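Local structure of 3-hydroxyacyl-CoA dehydrogenase type-2 (Mycobacterium avium, 3PPI) at residues A[44-49]-A[254-259]; A[142-147]-A[195-200]; A[149-154]-A[167-172]. The protein probably oxidises the hydroxyl group of 3-hydroxyacyl-CoA esters to a ketone with a nicotinamide cofactor, as a member of the short-chain dehydrogenase/reductase family. All coordinates share one frame; numbering follows the deposited sequence.

Contact 1: residues A[44-49]-A[254-259]; sequences EATVRR and DAAAFL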
ATOM      1  N   GLU A  44       2.833 -27.759   8.568  1.00 21.96           N
ATOM      2  CA  GLU A  44       2.981 -29.157   8.168  1.00 22.64           C
ATOM      3  C   GLU A  44       3.148 -29.276   6.653  1.00 22.06           C
ATOM      4  O   GLU A  44       4.030 -30.000   6.176  1.00 23.03           O
ATOM      5  CB  GLU A  44       1.788 -30.003   8.644  1.00 23.42           C
ATOM      6  CG  GLU A  44       1.768 -31.426   8.097  1.00 24.45           C
ATOM      7  CD  GLU A  44       0.550 -32.231   8.562  1.00 27.53           C
ATOM      8  OE1 GLU A  44      -0.216 -31.743   9.417  1.00 27.57           O
ATOM      9  OE2 GLU A  44       0.364 -33.360   8.060  1.00 29.76           O
ATOM     10  N   ALA A  45       2.316 -28.570   5.895  1.00 20.78           N
ATOM     11  CA  ALA A  45       2.386 -28.663   4.435  1.00 20.30           C
ATOM     12  C   ALA A  45       3.750 -28.152   3.931  1.00 19.62           C
ATOM     13  O   ALA A  45       4.330 -28.690   2.974  1.00 19.40           O
ATOM     14  CB  ALA A  45       1.232 -27.891   3.793  1.00 18.94           C
ATOM     15  N   THR A  46       4.267 -27.131   4.604  1.00 18.11           N
ATOM     16  CA  THR A  46       5.571 -26.573   4.273  1.00 18.14           C
ATOM     17  C   THR A  46       6.655 -27.603   4.568  1.00 19.14           C
ATOM     18  O   THR A  46       7.498 -27.861   3.724  1.00 19.46           O
ATOM     19  CB  THR A  46       5.830 -25.271   5.049  1.00 17.08           C
ATOM     20  OG1 THR A  46       4.761 -24.362   4.773  1.00 16.52           O
ATOM     21  CG2 THR A  46       7.176 -24.624   4.660  1.00 16.08           C
ATOM     22  N   VAL A  47       6.601 -28.218   5.749  1.00 19.98           N
ATOM     23  CA  VAL A  47       7.547 -29.280   6.084  1.00 20.99           C
ATOM     24  C   VAL A  47       7.552 -30.386   5.014  1.00 21.87           C
ATOM     25  O   VAL A  47       8.617 -30.760   4.500  1.00 22.48           O
ATOM     26  CB  VAL A  47       7.266 -29.882   7.466  1.00 21.25           C
ATOM     27  CG1 VAL A  47       8.122 -31.146   7.692  1.00 22.00           C
ATOM     28  CG2 VAL A  47       7.527 -28.833   8.568  1.00 21.16           C
ATOM     29  N   ARG A  48       6.367 -30.893   4.684  1.00 22.52           N
ATOM     30  CA  ARG A  48       6.240 -31.971   3.705  1.00 23.55           C
ATOM     31  C   ARG A  48       6.858 -31.559   2.361  1.00 23.12           C
ATOM     32  O   ARG A  48       7.577 -32.337   1.741  1.00 23.72           O
ATOM     33  CB  ARG A  48       4.769 -32.361   3.520  1.00 23.59           C
ATOM     34  CG  ARG A  48       4.171 -33.083   4.721  1.00 25.60           C
ATOM     35  CD  ARG A  48       2.753 -33.523   4.447  1.00 26.29           C
ATOM     36  NE  ARG A  48       2.129 -34.166   5.609  1.00 27.66           N
ATOM     37  CZ  ARG A  48       2.285 -35.446   5.943  1.00 29.03           C
ATOM     38  NH1 ARG A  48       3.067 -36.245   5.223  1.00 29.46           N
ATOM     39  NH2 ARG A  48       1.667 -35.926   7.015  1.00 29.78           N
ATOM     40  N   ARG A  49       6.568 -30.339   1.925  1.00 22.16           N
ATOM     41  CA  ARG A  49       7.080 -29.812   0.656  1.00 21.89           C
ATOM     42  C   ARG A  49       8.596 -29.661   0.676  1.00 21.99           C
ATOM     43  O   ARG A  49       9.278 -30.101  -0.243  1.00 21.43           O
ATOM     44  CB  ARG A  49       6.452 -28.446   0.353  1.00 21.40           C
ATOM     45  CG  ARG A  49       6.998 -27.724  -0.883  1.00 21.46           C
ATOM     46  CD  ARG A  49       6.863 -28.545  -2.162  1.00 22.73           C
ATOM     47  NE  ARG A  49       7.416 -27.811  -3.302  1.00 24.00           N
ATOM     48  CZ  ARG A  49       6.739 -26.998  -4.110  1.00 23.13           C
ATOM     49  NH1 ARG A  49       5.443 -26.776  -3.956  1.00 23.12           N
ATOM     50  NH2 ARG A  49       7.382 -26.388  -5.090  1.00 24.11           N
ATOM     51  N   ASP A 254       3.592 -24.101  -1.399  1.00 16.24           N
ATOM     52  CA  ASP A 254       4.124 -23.835  -2.737  1.00 15.92           C
ATOM     53  C   ASP A 254       4.656 -22.395  -2.838  1.00 15.25           C
ATOM     54  O   ASP A 254       5.692 -22.162  -3.443  1.00 15.56           O
ATOM     55  CB  ASP A 254       3.037 -24.086  -3.786  1.00 15.71           C
ATOM     56  CG  ASP A 254       3.538 -23.930  -5.202  1.00 16.53           C
ATOM     57  OD1 ASP A 254       4.368 -24.758  -5.633  1.00 18.03           O
ATOM     58  OD2 ASP A 254       3.078 -23.006  -5.892  1.00 17.94           O
ATOM     59  N   ALA A 255       3.943 -21.438  -2.250  1.00 14.76           N
ATOM     60  CA  ALA A 255       4.395 -20.058  -2.178  1.00 14.07           C
ATOM     61  C   ALA A 255       5.666 -19.933  -1.348  1.00 14.74           C
ATOM     62  O   ALA A 255       6.607 -19.237  -1.739  1.00 15.49           O
ATOM     63  CB  ALA A 255       3.289 -19.169  -1.601  1.00 13.89           C
ATOM     64  N   ALA A 256       5.703 -20.618  -0.209  1.00 14.61           N
ATOM     65  CA  ALA A 256       6.887 -20.591   0.648  1.00 14.90           C
ATOM     66  C   ALA A 256       8.087 -21.099  -0.117  1.00 15.03           C
ATOM     67  O   ALA A 256       9.136 -20.454  -0.105  1.00 15.28           O
ATOM     68  CB  ALA A 256       6.679 -21.399   1.937  1.00 14.76           C
ATOM     69  N   ALA A 257       7.925 -22.218  -0.819  1.00 15.49           N
ATOM     70  CA  ALA A 257       9.033 -22.806  -1.577  1.00 16.47           C
ATOM     71  C   ALA A 257       9.517 -21.837  -2.646  1.00 15.88           C
ATOM     72  O   ALA A 257      10.711 -21.695  -2.863  1.00 16.65           O
ATOM     73  CB  ALA A 257       8.629 -24.148  -2.210  1.00 15.95           C
ATOM     74  N   PHE A 258       8.584 -21.182  -3.325  1.00 16.04           N
ATOM     75  CA  PHE A 258       8.938 -20.179  -4.332  1.00 15.13           C
ATOM     76  C   PHE A 258       9.782 -19.043  -3.737  1.00 14.84           C
ATOM     77  O   PHE A 258      10.763 -18.602  -4.338  1.00 14.23           O
ATOM     78  CB  PHE A 258       7.670 -19.589  -4.972  1.00 14.93           C
ATOM     79  CG  PHE A 258       7.938 -18.386  -5.826  1.00 14.10           C
ATOM     80  CD1 PHE A 258       8.517 -18.525  -7.072  1.00 14.30           C
ATOM     81  CD2 PHE A 258       7.638 -17.111  -5.377  1.00 14.02           C
ATOM     82  CE1 PHE A 258       8.765 -17.409  -7.865  1.00 14.04           C
ATOM     83  CE2 PHE A 258       7.905 -15.986  -6.160  1.00 14.30           C
ATOM     84  CZ  PHE A 258       8.478 -16.145  -7.409  1.00 14.49           C
ATOM     85  N   LEU A 259       9.384 -18.544  -2.573  1.00 15.09           N
ATOM     86  CA  LEU A 259      10.126 -17.442  -1.932  1.00 15.12           C
ATOM     87  C   LEU A 259      11.534 -17.860  -1.513  1.00 16.46           C
ATOM     88  O   LEU A 259      12.456 -17.045  -1.469  1.00 16.68           O
ATOM     89  CB  LEU A 259       9.360 -16.914  -0.729  1.00 14.70           C
ATOM     90  CG  LEU A 259       8.046 -16.203  -1.082  1.00 14.25           C
ATOM     91  CD1 LEU A 259       7.250 -15.798   0.160  1.00 12.37           C
ATOM     92  CD2 LEU A 259       8.314 -15.009  -1.965  1.00 12.50           C
TER
HETATM   93  O   HOH W   1       7.121 -23.182  -5.679  1.00 23.46           O

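Contact 2: residues A[142-147]-A[195-200]; sequences NGTYNV and IGLTIA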
ATOM      1  N   ASN A 142       6.606 -10.712  18.411  1.00 18.48           N
ATOM      2  CA  ASN A 142       7.852 -11.000  19.158  1.00 19.00           C
ATOM      3  C   ASN A 142       8.388 -12.404  18.836  1.00 19.21           C
ATOM      4  O   ASN A 142       9.582 -12.577  18.620  1.00 18.84           O
ATOM      5  CB  ASN A 142       7.704 -10.828  20.692  1.00 19.94           C
ATOM      6  CG  ASN A 142       7.405  -9.390  21.104  1.00 21.47           C
ATOM      7  OD1 ASN A 142       7.364  -8.520  20.282  1.00 28.63           O
ATOM      8  ND2 ASN A 142       7.175  -9.158  22.384  1.00 25.95           N
ATOM      9  N   GLY A 143       7.503 -13.395  18.780  1.00 18.69           N
ATOM     10  CA  GLY A 143       7.908 -14.756  18.432  1.00 19.21           C
ATOM     11  C   GLY A 143       8.563 -14.843  17.058  1.00 18.60           C
ATOM     12  O   GLY A 143       9.588 -15.509  16.882  1.00 19.26           O
ATOM     13  N   THR A 144       7.996 -14.147  16.090  1.00 17.45           N
ATOM     14  CA  THR A 144       8.582 -14.095  14.746  1.00 16.80           C
ATOM     15  C   THR A 144       9.962 -13.462  14.786  1.00 17.02           C
ATOM     16  O   THR A 144      10.904 -14.001  14.183  1.00 18.08           O
ATOM     17  CB  THR A 144       7.678 -13.350  13.761  1.00 16.11           C
ATOM     18  OG1 THR A 144       6.485 -14.120  13.586  1.00 17.04           O
ATOM     19  CG2 THR A 144       8.368 -13.144  12.379  1.00 13.43           C
ATOM     20  N   TYR A 145      10.098 -12.346  15.498  1.00 16.00           N
ATOM     21  CA  TYR A 145      11.387 -11.653  15.557  1.00 16.16           C
ATOM     22  C   TYR A 145      12.437 -12.518  16.241  1.00 17.05           C
ATOM     23  O   TYR A 145      13.586 -12.562  15.800  1.00 17.18           O
ATOM     24  CB  TYR A 145      11.277 -10.303  16.238  1.00 16.15           C
ATOM     25  CG  TYR A 145      12.485  -9.416  16.021  1.00 15.64           C
ATOM     26  CD1 TYR A 145      12.671  -8.766  14.814  1.00 16.94           C
ATOM     27  CD2 TYR A 145      13.459  -9.273  16.996  1.00 15.96           C
ATOM     28  CE1 TYR A 145      13.778  -7.956  14.589  1.00 18.91           C
ATOM     29  CE2 TYR A 145      14.580  -8.461  16.790  1.00 16.35           C
ATOM     30  CZ  TYR A 145      14.725  -7.801  15.588  1.00 17.76           C
ATOM     31  OH  TYR A 145      15.806  -6.986  15.354  1.00 20.20           O
ATOM     32  N   ASN A 146      12.032 -13.243  17.285  1.00 17.71           N
ATOM     33  CA  ASN A 146      12.954 -14.100  18.033  1.00 18.64           C
ATOM     34  C   ASN A 146      13.478 -15.249  17.166  1.00 18.48           C
ATOM     35  O   ASN A 146      14.672 -15.531  17.167  1.00 18.91           O
ATOM     36  CB  ASN A 146      12.295 -14.664  19.301  1.00 18.97           C
ATOM     37  CG  ASN A 146      13.302 -15.308  20.256  1.00 21.49           C
ATOM     38  OD1 ASN A 146      14.296 -14.673  20.662  1.00 23.12           O
ATOM     39  ND2 ASN A 146      13.041 -16.566  20.639  1.00 20.15           N
ATOM     40  N   VAL A 147      12.586 -15.896  16.426  1.00 18.50           N
ATOM     41  CA  VAL A 147      12.995 -16.958  15.509  1.00 18.61           C
ATOM     42  C   VAL A 147      13.928 -16.361  14.439  1.00 18.89           C
ATOM     43  O   VAL A 147      15.006 -16.898  14.176  1.00 19.47           O
ATOM     44  CB  VAL A 147      11.776 -17.660  14.866  1.00 18.47           C
ATOM     45  CG1 VAL A 147      12.215 -18.663  13.797  1.00 17.17           C
ATOM     46  CG2 VAL A 147      10.945 -18.355  15.945  1.00 18.26           C
ATOM     47  N   ILE A 195       4.411  -7.633   8.604  1.00 14.42           N
ATOM     48  CA  ILE A 195       4.463  -7.040   7.286  1.00 14.89           C
ATOM     49  C   ILE A 195       5.545  -5.955   7.218  1.00 14.86           C
ATOM     50  O   ILE A 195       6.407  -6.013   6.343  1.00 15.73           O
ATOM     51  CB  ILE A 195       3.093  -6.473   6.870  1.00 14.79           C
ATOM     52  CG1 ILE A 195       2.135  -7.635   6.548  1.00 14.58           C
ATOM     53  CG2 ILE A 195       3.248  -5.464   5.700  1.00 14.92           C
ATOM     54  CD1 ILE A 195       0.691  -7.209   6.353  1.00 14.73           C
ATOM     55  N   GLY A 196       5.534  -5.009   8.150  1.00 15.18           N
ATOM     56  CA  GLY A 196       6.508  -3.896   8.141  1.00 15.15           C
ATOM     57  C   GLY A 196       7.952  -4.316   8.428  1.00 15.54           C
ATOM     58  O   GLY A 196       8.918  -3.706   7.966  1.00 15.14           O
ATOM     59  N   LEU A 197       8.091  -5.376   9.196  1.00 15.91           N
ATOM     60  CA  LEU A 197       9.395  -5.944   9.504  1.00 16.60           C
ATOM     61  C   LEU A 197      10.103  -6.450   8.230  1.00 16.00           C
ATOM     62  O   LEU A 197      11.329  -6.435   8.157  1.00 16.07           O
ATOM     63  CB  LEU A 197       9.213  -7.101  10.495  1.00 17.07           C
ATOM     64  CG  LEU A 197      10.424  -7.946  10.865  1.00 18.95           C
ATOM     65  CD1 LEU A 197      11.529  -7.041  11.415  1.00 19.37           C
ATOM     66  CD2 LEU A 197       9.997  -9.016  11.867  1.00 17.82           C
ATOM     67  N   THR A 198       9.317  -6.866   7.239  1.00 15.07           N
ATOM     68  CA  THR A 198       9.853  -7.557   6.070  1.00 14.83           C
ATOM     69  C   THR A 198      10.936  -6.762   5.341  1.00 14.47           C
ATOM     70  O   THR A 198      12.066  -7.249   5.208  1.00 13.93           O
ATOM     71  CB  THR A 198       8.724  -7.969   5.107  1.00 15.35           C
ATOM     72  OG1 THR A 198       7.702  -8.654   5.847  1.00 16.54           O
ATOM     73  CG2 THR A 198       9.269  -8.912   3.984  1.00 14.50           C
ATOM     74  N   ILE A 199      10.628  -5.541   4.897  1.00 14.12           N
ATOM     75  CA  ILE A 199      11.612  -4.728   4.158  1.00 14.13           C
ATOM     76  C   ILE A 199      12.796  -4.314   5.052  1.00 14.83           C
ATOM     77  O   ILE A 199      13.947  -4.264   4.587  1.00 14.55           O
ATOM     78  CB  ILE A 199      10.981  -3.505   3.435  1.00 13.41           C
ATOM     79  CG1 ILE A 199      12.000  -2.800   2.528  1.00 15.18           C
ATOM     80  CG2 ILE A 199      10.339  -2.504   4.436  1.00 14.18           C
ATOM     81  CD1 ILE A 199      12.601  -3.716   1.420  1.00 14.06           C
ATOM     82  N   ALA A 200      12.531  -4.067   6.335  1.00 14.96           N
ATOM     83  CA  ALA A 200      13.583  -3.642   7.260  1.00 15.75           C
ATOM     84  C   ALA A 200      14.589  -4.780   7.488  1.00 16.08           C
ATOM     85  O   ALA A 200      15.790  -4.557   7.466  1.00 16.71           O
ATOM     86  CB  ALA A 200      12.969  -3.158   8.608  1.00 15.40           C
TER

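Contact 3: residues A[149-154]-A[167-172]; sequences RLVAAS and GALVLT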
ATOM      1  N   ARG A 149      15.845 -13.565  14.353  1.00 18.14           N
ATOM      2  CA  ARG A 149      17.136 -13.068  14.762  1.00 18.60           C
ATOM      3  C   ARG A 149      18.119 -14.219  14.999  1.00 19.49           C
ATOM      4  O   ARG A 149      19.266 -14.150  14.567  1.00 19.72           O
ATOM      5  CB  ARG A 149      17.027 -12.123  15.968  1.00 19.00           C
ATOM      6  CG  ARG A 149      16.884 -12.795  17.292  1.00 19.71           C
ATOM      7  CD  ARG A 149      16.440 -11.856  18.435  1.00 20.25           C
ATOM      8  NE  ARG A 149      16.290 -12.706  19.619  1.00 19.25           N
ATOM      9  CZ  ARG A 149      17.270 -13.055  20.449  1.00 20.10           C
ATOM     10  NH1 ARG A 149      18.500 -12.563  20.319  1.00 20.66           N
ATOM     11  NH2 ARG A 149      17.016 -13.910  21.428  1.00 20.66           N
ATOM     12  N   LEU A 150      17.650 -15.288  15.629  1.00 19.41           N
ATOM     13  CA  LEU A 150      18.511 -16.409  15.985  1.00 20.74           C
ATOM     14  C   LEU A 150      18.864 -17.263  14.757  1.00 21.10           C
ATOM     15  O   LEU A 150      20.038 -17.651  14.567  1.00 21.09           O
ATOM     16  CB  LEU A 150      17.849 -17.252  17.091  1.00 21.31           C
ATOM     17  CG  LEU A 150      17.660 -16.511  18.424  1.00 20.01           C
ATOM     18  CD1 LEU A 150      16.726 -17.259  19.405  1.00 19.01           C
ATOM     19  CD2 LEU A 150      19.032 -16.258  19.081  1.00 22.46           C
ATOM     20  N   VAL A 151      17.873 -17.514  13.901  1.00 20.14           N
ATOM     21  CA  VAL A 151      18.113 -18.293  12.680  1.00 20.58           C
ATOM     22  C   VAL A 151      18.985 -17.470  11.711  1.00 20.26           C
ATOM     23  O   VAL A 151      19.903 -18.008  11.092  1.00 20.75           O
ATOM     24  CB  VAL A 151      16.791 -18.738  12.003  1.00 20.32           C
ATOM     25  CG1 VAL A 151      17.063 -19.339  10.616  1.00 22.42           C
ATOM     26  CG2 VAL A 151      16.041 -19.741  12.891  1.00 20.34           C
ATOM     27  N   ALA A 152      18.726 -16.169  11.595  1.00 19.26           N
ATOM     28  CA  ALA A 152      19.547 -15.335  10.707  1.00 19.52           C
ATOM     29  C   ALA A 152      21.007 -15.320  11.147  1.00 20.12           C
ATOM     30  O   ALA A 152      21.898 -15.405  10.313  1.00 20.98           O
ATOM     31  CB  ALA A 152      19.011 -13.912  10.599  1.00 17.88           C
ATOM     32  N   ALA A 153      21.257 -15.229  12.450  1.00 20.89           N
ATOM     33  CA  ALA A 153      22.631 -15.274  12.961  1.00 21.54           C
ATOM     34  C   ALA A 153      23.376 -16.581  12.591  1.00 22.38           C
ATOM     35  O   ALA A 153      24.576 -16.555  12.269  1.00 22.88           O
ATOM     36  CB  ALA A 153      22.648 -15.039  14.475  1.00 21.25           C
ATOM     37  N   SER A 154      22.677 -17.711  12.642  1.00 21.94           N
ATOM     38  CA  SER A 154      23.260 -18.986  12.224  1.00 22.64           C
ATOM     39  C   SER A 154      23.552 -19.020  10.718  1.00 22.26           C
ATOM     40  O   SER A 154      24.663 -19.360  10.284  1.00 21.72           O
ATOM     41  CB  SER A 154      22.317 -20.126  12.596  1.00 23.09           C
ATOM     42  OG  SER A 154      22.869 -21.375  12.210  1.00 25.06           O
ATOM     43  N   GLY A 167      21.215 -17.775   2.373  1.00 20.21           N
ATOM     44  CA  GLY A 167      19.930 -18.385   2.699  1.00 19.35           C
ATOM     45  C   GLY A 167      18.752 -17.440   2.562  1.00 18.22           C
ATOM     46  O   GLY A 167      18.871 -16.373   1.953  1.00 17.94           O
ATOM     47  N   ALA A 168      17.621 -17.834   3.139  1.00 17.24           N
ATOM     48  CA  ALA A 168      16.377 -17.086   2.997  1.00 17.06           C
ATOM     49  C   ALA A 168      15.386 -17.424   4.091  1.00 16.91           C
ATOM     50  O   ALA A 168      15.329 -18.567   4.560  1.00 17.96           O
ATOM     51  CB  ALA A 168      15.744 -17.340   1.618  1.00 16.42           C
ATOM     52  N   LEU A 169      14.614 -16.415   4.486  1.00 17.10           N
ATOM     53  CA  LEU A 169      13.564 -16.551   5.481  1.00 17.01           C
ATOM     54  C   LEU A 169      12.224 -16.218   4.837  1.00 16.36           C
ATOM     55  O   LEU A 169      12.153 -15.347   3.978  1.00 16.31           O
ATOM     56  CB  LEU A 169      13.780 -15.592   6.643  1.00 16.67           C
ATOM     57  CG  LEU A 169      15.102 -15.640   7.389  1.00 19.33           C
ATOM     58  CD1 LEU A 169      15.119 -14.552   8.495  1.00 19.25           C
ATOM     59  CD2 LEU A 169      15.360 -17.028   7.927  1.00 21.27           C
ATOM     60  N   VAL A 170      11.187 -16.940   5.261  1.00 15.88           N
ATOM     61  CA  VAL A 170       9.810 -16.645   4.942  1.00 15.39           C
ATOM     62  C   VAL A 170       9.090 -16.459   6.267  1.00 16.27           C
ATOM     63  O   VAL A 170       9.071 -17.365   7.096  1.00 16.96           O
ATOM     64  CB  VAL A 170       9.145 -17.775   4.136  1.00 15.52           C
ATOM     65  CG1 VAL A 170       7.667 -17.487   3.872  1.00 13.70           C
ATOM     66  CG2 VAL A 170       9.889 -17.952   2.811  1.00 15.69           C
ATOM     67  N   LEU A 171       8.536 -15.266   6.467  1.00 15.63           N
ATOM     68  CA  LEU A 171       7.695 -14.983   7.620  1.00 15.71           C
ATOM     69  C   LEU A 171       6.225 -15.112   7.189  1.00 15.72           C
ATOM     70  O   LEU A 171       5.908 -15.054   5.986  1.00 15.30           O
ATOM     71  CB  LEU A 171       7.975 -13.586   8.147  1.00 14.79           C
ATOM     72  CG  LEU A 171       9.436 -13.086   8.171  1.00 16.27           C
ATOM     73  CD1 LEU A 171       9.491 -11.645   8.709  1.00 15.25           C
ATOM     74  CD2 LEU A 171      10.320 -14.016   8.993  1.00 16.40           C
ATOM     75  N   THR A 172       5.333 -15.302   8.156  1.00 15.83           N
ATOM     76  CA  THR A 172       3.910 -15.391   7.873  1.00 16.43           C
ATOM     77  C   THR A 172       3.172 -14.244   8.572  1.00 16.00           C
ATOM     78  O   THR A 172       3.220 -14.089   9.799  1.00 15.61           O
ATOM     79  CB  THR A 172       3.306 -16.737   8.279  1.00 17.68           C
ATOM     80  OG1 THR A 172       4.084 -17.816   7.743  1.00 19.95           O
ATOM     81  CG2 THR A 172       1.856 -16.860   7.760  1.00 16.57           C
TER

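Contact 1: residues A[44-49]-A[254-259]
The Rossmann fold of this dehydrogenase places helix 41-52, which leads off from a glycine-rich turn of the type that usually receives the dinucleotide, beside helix 249-261, and here Arg49 and Thr46 of the first meet Asp254, Ala256 and Ala257 of the second. The short segments cross at -54°, their axes 9.5 Å apart at the closest point. At the inner end the packing is small and apolar: Thr46 CG2 rests on Ala256 CB at 4.2 Å, while Thr46 OG1 is turned back to the carbonyl oxygen of Leu42 in its own helix. At the outer end Arg49 spans the gap. Its chain kinks at chi2 (57°), and the guanidinium then comes to lie with one face over the methyl group of Ala257, NH2 to CB 3.9 Å. In the plane of the same group, NH1 gives a nearly straight hydrogen bond (167°) of 2.8 Å to Asp254 OD1, which accepts on its anti lone pair; the guanidinium meets OD1 on the side away from OD2, so one oxygen carries this salt bridge, and the two planes are tilted by a moderate angle. A water adds a second link, giving a proton to Asp254 O at 2.8 Å and taking a weak bond from Arg49 NH2 at 3.3 Å. Further partners extend the network, since Arg49 NE pairs with Asp53, and Asp254 OD2 accepts from Asn262 of the second subunit. With acids at two of its nitrogens the arginine charge is probably well balanced, and the same aspartate couples the helix pair to a subunit interface.

Contact 2: residues A[142-147]-A[195-200]
The Leu197 side chain runs roughly perpendicular to that of Tyr145 and brings its CD1 methyl group to the edge of the ring, not to a face. Leu197 CD1 lies in the ring plane and is shared almost evenly by two carbons, 4.0 Å from Tyr145 CD1 and 4.0 Å from Tyr145 CE1. The other methyl group, Leu197 CD2, also closes to 4.0 Å on Tyr145 CD1, so that this one ring carbon meets both methyl groups of the leucine. Both residues carry CG anti to the backbone N, with chi1 -166° in Tyr145 and 174° in Leu197, and the two side chains thereby bridge backbones whose CA atoms, Tyr145 to Leu197, stand 8.6 Å apart. The helices concerned, 130-156 and 185-205, lie on the same side of the parallel sheet, and in short-chain dehydrogenases this is the pair that commonly builds a tetramer interface with its counterparts from a neighbouring subunit. The tetramer here follows that pattern: Phe133 of the third subunit stacks with the Tyr145 ring, and Thr185 of the third subunit both hydrogen-bonds the tyrosine hydroxyl and packs on Leu197. One residue earlier, Thr144 joins from the flank, its CG2 4.5 Å from Leu197 CD2. Its chi1 of -66° sets OG1 opposite the carbonyl carbon, which lets it bond Tyr140 O one turn back in the helix and leaves the methyl group for the interhelical seam. The Thr144 side chain also touches Val109 of strand 103-109 and His111.

Contact 3: residues A[149-154]-A[167-172]
Arg149 NH2 is gripped by two acceptors, the carboxylate of Glu88 in a salt bridge and Asn146 OD1, just ahead of the point where Val151 and Ala152 of helix 130-156 meet Leu169 of strand 167-172. A further nitrogen, Arg149 NH1, bonds the carbonyl oxygen of Ala128 of the third subunit, which ties this outer face of the helix to the assembly. Across the inner face the contact is purely apolar. Leu169 divides its two methyl groups: CD2 sits 3.9 Å from Val151 CG1, while CD1 approaches Ala152 CB at 4.5 Å. The valine and leucine side chains lie alongside one another, pointing opposite ways, and Val151 CG1, anti to the backbone N (chi1 170°), is the branch that meets the leucine. Strand 103-109, helix 130-156 and strand 167-172 form a beta-alpha-beta crossover of the Rossmann fold, joining neighbouring parallel strands; accordingly Val151 and Leu169 both also touch Ala107 of the earlier strand. On the other face of the sheet Ala168 and Val170 pack against Leu260 of helix 249-261.

How the contacts relate
All three contacts belong to one Rossmann-type domain, and contacts 2 and 3 are nested along the chain inside the loop closed by contact 1, with contact 3 in turn inside contact 2. Helix 130-156 serves both contact 2 and contact 3, whose centres are about 10 Å apart; they touch where Leu171 CD2 meets Thr144 CG2 at 4.0 Å. Contact 1 lies on the other side of the parallel sheet, its centre about 19 Å from that of contact 2, and reaches contact 3 through Val170 CG2, 3.7 Å from Leu259 CB. Strand 167-172 therefore connects both helical layers; contact 1 borders the second subunit, contacts 2 and 3 the third, with Ile199 also touching the second.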